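Local atomic coordinates of C alpha-dehydrogenase (Sphingobium sp. SYK-6, PDB entry 4YAG), a protein that binds NADH and, as a short-chain dehydrogenase/reductase, probably oxidises an alcohol with NAD(+) in the lignin beta-aryl ether cleavage pathway. Residues A146-P150 with T258-F263; M71-A75 with M124-P128. One frame throughout, in Å; residues are numbered along the deposited sequence.

In the fold
The two contacts lie on opposite sides of the centre of a Rossmann-type short-chain dehydrogenase domain. Their centres are 33 Å apart and their nearest atoms about 21 Å, so they do not touch. Contact 2 joins helices 68-82 and 105-133. Its Met71 side chain lies about 7 Å from the bound NADH and about 4 Å from the side chain of Val65, which binds NADH. Contact 1 sets the loop after strand 137-142 against helix 256-268. Gly147 there is about 9 Å from the cofactor and about 4 Å from the side chain of NADH-binding Lys162. Both contacts also meet the second subunit, contact 1 much more extensively.

Contact 1: residues A146-P150 with T258-F263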
loop_
_atom_site.group_PDB
_atom_site.type_symbol
_atom_site.label_atom_id
_atom_site.label_comp_id
_atom_site.label_asym_id
_atom_site.label_seq_id
_atom_site.Cartn_x
_atom_site.Cartn_y
_atom_site.Cartn_z
ATOM N N ALA A 146 3.077 -6.581 11.193
ATOM C CA ALA A 146 1.829 -5.805 11.193
ATOM C C ALA A 146 1.247 -5.623 9.786
ATOM O O ALA A 146 0.113 -5.176 9.617
ATOM C CB ALA A 146 2.035 -4.460 11.841
ATOM N N GLY A 147 2.029 -5.960 8.769
ATOM C CA GLY A 147 1.552 -5.918 7.407
ATOM C C GLY A 147 0.892 -7.214 7.004
ATOM O O GLY A 147 0.365 -7.304 5.895
ATOM N N LEU A 148 0.889 -8.189 7.906
ATOM C CA LEU A 148 0.398 -9.532 7.599
ATOM C C LEU A 148 -0.706 -9.998 8.550
ATOM O O LEU A 148 -1.742 -10.494 8.109
ATOM C CB LEU A 148 1.569 -10.509 7.673
ATOM C CG LEU A 148 1.553 -11.731 6.793
ATOM C CD1 LEU A 148 1.503 -11.295 5.320
ATOM C CD2 LEU A 148 2.807 -12.558 7.096
ATOM N N THR A 149 -0.488 -9.871 9.853
ATOM C CA THR A 149 -1.470 -10.270 10.845
ATOM C C THR A 149 -2.521 -9.175 11.008
ATOM O O THR A 149 -2.221 -7.999 10.835
ATOM C CB THR A 149 -0.789 -10.588 12.189
ATOM O OG1 THR A 149 -1.637 -11.418 12.996
ATOM C CG2 THR A 149 -0.416 -9.331 12.938
ATOM N N PRO A 150 -3.767 -9.547 11.335
ATOM C CA PRO A 150 -4.773 -8.480 11.406
ATOM C C PRO A 150 -4.466 -7.444 12.481
ATOM O O PRO A 150 -4.088 -7.806 13.583
ATOM C CB PRO A 150 -6.047 -9.238 11.767
ATOM C CG PRO A 150 -5.834 -10.591 11.133
ATOM C CD PRO A 150 -4.379 -10.890 11.377
ATOM N N THR A 258 -2.629 -16.141 14.432
ATOM C CA THR A 258 -3.489 -15.052 14.008
ATOM C C THR A 258 -3.387 -14.862 12.496
ATOM O O THR A 258 -4.366 -14.520 11.849
ATOM C CB THR A 258 -3.180 -13.715 14.728
ATOM O OG1 THR A 258 -1.775 -13.483 14.713
ATOM C CG2 THR A 258 -3.669 -13.765 16.176
ATOM N N CYS A 259 -2.207 -15.084 11.929
ATOM C CA CYS A 259 -2.085 -15.030 10.481
ATOM C C CYS A 259 -2.843 -16.192 9.853
ATOM O O CYS A 259 -3.554 -16.010 8.862
ATOM C CB CYS A 259 -0.624 -15.090 10.040
ATOM S SG CYS A 259 0.316 -13.544 10.327
ATOM N N GLU A 260 -2.694 -17.395 10.408
ATOM C CA GLU A 260 -3.418 -18.557 9.869
ATOM C C GLU A 260 -4.905 -18.287 9.811
ATOM O O GLU A 260 -5.583 -18.656 8.844
ATOM C CB GLU A 260 -3.166 -19.808 10.717
ATOM C CG GLU A 260 -1.769 -20.344 10.537
ATOM C CD GLU A 260 -1.493 -21.599 11.334
ATOM O OE1 GLU A 260 -1.911 -21.669 12.509
ATOM O OE2 GLU A 260 -0.850 -22.515 10.776
ATOM N N ALA A 261 -5.440 -17.672 10.863
ATOM C CA ALA A 261 -6.874 -17.419 10.926
ATOM C C ALA A 261 -7.285 -16.407 9.855
ATOM O O ALA A 261 -8.337 -16.539 9.247
ATOM C CB ALA A 261 -7.293 -16.933 12.328
ATOM N N ARG A 262 -6.463 -15.384 9.639
ATOM C CA ARG A 262 -6.689 -14.420 8.554
ATOM C C ARG A 262 -6.669 -15.124 7.193
ATOM O O ARG A 262 -7.565 -14.943 6.359
ATOM C CB ARG A 262 -5.617 -13.324 8.575
ATOM C CG ARG A 262 -5.823 -12.261 7.520
ATOM C CD ARG A 262 -4.635 -11.348 7.329
ATOM N NE ARG A 262 -4.920 -10.487 6.199
ATOM C CZ ARG A 262 -4.049 -10.077 5.294
ATOM N NH1 ARG A 262 -2.760 -10.363 5.401
ATOM N NH2 ARG A 262 -4.486 -9.343 4.280
ATOM N N PHE A 263 -5.627 -15.911 6.972
ATOM C CA PHE A 263 -5.467 -16.630 5.710
ATOM C C PHE A 263 -6.656 -17.563 5.461
ATOM O O PHE A 263 -7.186 -17.640 4.357
ATOM C CB PHE A 263 -4.170 -17.437 5.727
ATOM C CG PHE A 263 -2.924 -16.602 5.836
ATOM C CD1 PHE A 263 -2.918 -15.255 5.480
ATOM C CD2 PHE A 263 -1.729 -17.175 6.251
ATOM C CE1 PHE A 263 -1.763 -14.502 5.591
ATOM C CE2 PHE A 263 -0.578 -16.432 6.342
ATOM C CZ PHE A 263 -0.590 -15.106 6.015
HETATM O O HOH W 1 -0.815 -8.528 3.816
#
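Leu148 meets helix 256-268 through its backbone and its side chain. Its loop runs from strand 137-142 to helix 156-177, which carries NADH-binding Tyr158 and Lys162. Helix 256-268 packs on this loop at the interface with the second subunit. The carbonyl O of Leu148 accepts a hydrogen bond from Arg262 NH1 at 2.9 Å. The donor lies in the carbonyl plane on a lone pair, at a C=O...N angle of 128°. The bond is bent at the hydrogen (136°), with the oxygen tilted out of the guanidinium plane. NH1 also donates to a water, whose oxygen is 3.1 Å from Arg262 NH1. That water donates to Gly147 O, so NH1 reaches this second carbonyl only through the water.

The Arg262 chain runs extended from CG to NE. CG stands anti to the backbone N (chi1 -177°), which carries the guanidinium past Pro150 to the loop. The proline ring lies across the start of this chain, with Pro150 CG 3.7 Å from Arg262 CB. Arg262 NE makes a salt bridge to Glu170 of the second subunit.

Leu148 CG meets the edge of the Phe263 ring, 4.1 Å from Phe263 CZ. Phe263 also stacks on Phe263 of the second subunit. Cys259 SG packs against both Leu148 and Thr149, 3.7 Å from Thr149 CB. Beyond it, Thr149 OG1 and Thr258 OG1 share a hydrogen bond of 2.7 Å, and Thr258 OG1 also bonds to Trp255 O.

A leucine in place of Arg262 would probably leave Leu148 O and Glu170 of the second subunit without their partner.

The chemistry thus divides into a buried apolar patch, a hydroxyl pair and a charged side chain. Because Arg262 bonds to this loop and to the other chain at once, the loop's position is probably tied to the dimer interface.

Contact 2: residues M71-A75 with M124-P128; sequences MAEAA and MAFTP
Ala75 and Phe126 make the one CH-pi contact. The Ala75 methyl sits over the centre of one ring face. Its CB is 3.9 Å from the centroid of the Phe126 ring and 13° off the ring normal. With CG anti to its own carbonyl carbon (chi1 -75°), the Phe126 side chain carries its ring across to the Ala75 backbone. There Phe126 CZ comes 3.5 Å from Ala75 CA.

The other apolar contacts are looser. The bent Met71 chain brings CE to 4.1 Å from Phe126 CE1, and the two side chains cross at about a right angle. Ala74 CB lies 4.2 Å from Phe126 CZ.

Backbone atoms take part too. Ala125 CB packs 3.8 Å from Met71 O, an oxygen already bonded to Ala75 N within its own helix. In the reverse sense, Ala75 CB rests 3.6 Å from Ala125 O. With Ala125 and Ala75 turning only methyls to the partner helix, the backbones come close, Ala72 CA to Ala125 CA 5.4 Å.

The local helix axes approach to 8.8 Å and cross at -27°, both running the same way. The two helices flank the same side of the parallel sheet, as in the classical fold of this family. On the sheet, the Phe126 ring meets that of Phe9 in strand 7-11, and Phe126 also touches Pro85. Met71 and Ala74 rest on Leu63, in the loop just after strand 58-62.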
loop_
_atom_site.group_PDB
_atom_site.type_symbol
_atom_site.label_atom_id
_atom_site.label_comp_id
_atom_site.label_asym_id
_atom_site.label_seq_id
_atom_site.Cartn_x
_atom_site.Cartn_y
_atom_site.Cartn_z
ATOM N N MET A 71 17.286 11.551 -2.626
ATOM C CA MET A 71 17.618 10.175 -2.927
ATOM C C MET A 71 18.442 10.025 -4.209
ATOM O O MET A 71 19.357 9.197 -4.248
ATOM C CB MET A 71 16.355 9.309 -2.978
ATOM C CG MET A 71 15.706 9.151 -1.619
ATOM S SD MET A 71 16.675 8.142 -0.476
ATOM C CE MET A 71 16.240 6.509 -1.075
ATOM N N ALA A 72 18.173 10.843 -5.236
ATOM C CA ALA A 72 18.991 10.836 -6.426
ATOM C C ALA A 72 20.416 11.317 -6.108
ATOM O O ALA A 72 21.409 10.766 -6.609
ATOM C CB ALA A 72 18.385 11.714 -7.510
ATOM N N GLU A 73 20.496 12.357 -5.277
ATOM C CA GLU A 73 21.785 12.848 -4.787
ATOM C C GLU A 73 22.497 11.737 -4.041
ATOM O O GLU A 73 23.705 11.542 -4.206
ATOM C CB GLU A 73 21.583 14.031 -3.851
ATOM C CG GLU A 73 21.115 15.297 -4.532
ATOM C CD GLU A 73 20.695 16.388 -3.555
ATOM O OE1 GLU A 73 20.805 16.184 -2.329
ATOM O OE2 GLU A 73 20.252 17.456 -4.016
ATOM N N ALA A 74 21.762 11.030 -3.196
ATOM C CA ALA A 74 22.382 9.960 -2.396
ATOM C C ALA A 74 22.934 8.831 -3.259
ATOM O O ALA A 74 23.965 8.238 -2.936
ATOM C CB ALA A 74 21.408 9.434 -1.385
ATOM N N ALA A 75 22.257 8.514 -4.368
ATOM C CA ALA A 75 22.742 7.469 -5.243
ATOM C C ALA A 75 24.065 7.912 -5.883
ATOM O O ALA A 75 25.001 7.122 -6.013
ATOM C CB ALA A 75 21.687 7.121 -6.314
ATOM N N MET A 124 13.803 3.106 -7.077
ATOM C CA MET A 124 13.864 3.897 -8.292
ATOM C C MET A 124 15.202 4.614 -8.443
ATOM O O MET A 124 15.742 4.724 -9.549
ATOM C CB MET A 124 12.714 4.907 -8.311
ATOM C CG MET A 124 11.322 4.258 -8.376
ATOM S SD MET A 124 11.014 3.258 -9.857
ATOM C CE MET A 124 11.010 4.577 -11.023
ATOM N N ALA A 125 15.728 5.117 -7.332
ATOM C CA ALA A 125 16.980 5.871 -7.373
ATOM C C ALA A 125 18.218 4.992 -7.513
ATOM O O ALA A 125 19.177 5.408 -8.154
ATOM C CB ALA A 125 17.111 6.746 -6.141
ATOM N N PHE A 126 18.203 3.799 -6.915
ATOM C CA PHE A 126 19.408 2.962 -6.839
ATOM C C PHE A 126 19.471 1.785 -7.784
ATOM O O PHE A 126 20.558 1.390 -8.203
ATOM C CB PHE A 126 19.620 2.450 -5.413
ATOM C CG PHE A 126 20.128 3.506 -4.489
ATOM C CD1 PHE A 126 19.255 4.397 -3.889
ATOM C CD2 PHE A 126 21.476 3.648 -4.253
ATOM C CE1 PHE A 126 19.713 5.417 -3.043
ATOM C CE2 PHE A 126 21.929 4.646 -3.421
ATOM C CZ PHE A 126 21.067 5.535 -2.821
ATOM N N THR A 127 18.347 1.180 -8.124
ATOM C CA THR A 127 18.446 -0.035 -8.924
ATOM C C THR A 127 18.946 0.147 -10.358
ATOM O O THR A 127 19.581 -0.758 -10.870
ATOM C CB THR A 127 17.178 -0.953 -8.875
ATOM O OG1 THR A 127 16.071 -0.277 -9.465
ATOM C CG2 THR A 127 16.891 -1.359 -7.466
ATOM N N PRO A 128 18.710 1.314 -11.007
ATOM C CA PRO A 128 19.285 1.435 -12.347
ATOM C C PRO A 128 20.800 1.215 -12.337
ATOM O O PRO A 128 21.325 0.507 -13.193
ATOM C CB PRO A 128 18.902 2.856 -12.761
ATOM C CG PRO A 128 17.620 3.084 -12.085
ATOM C CD PRO A 128 17.756 2.411 -10.743
#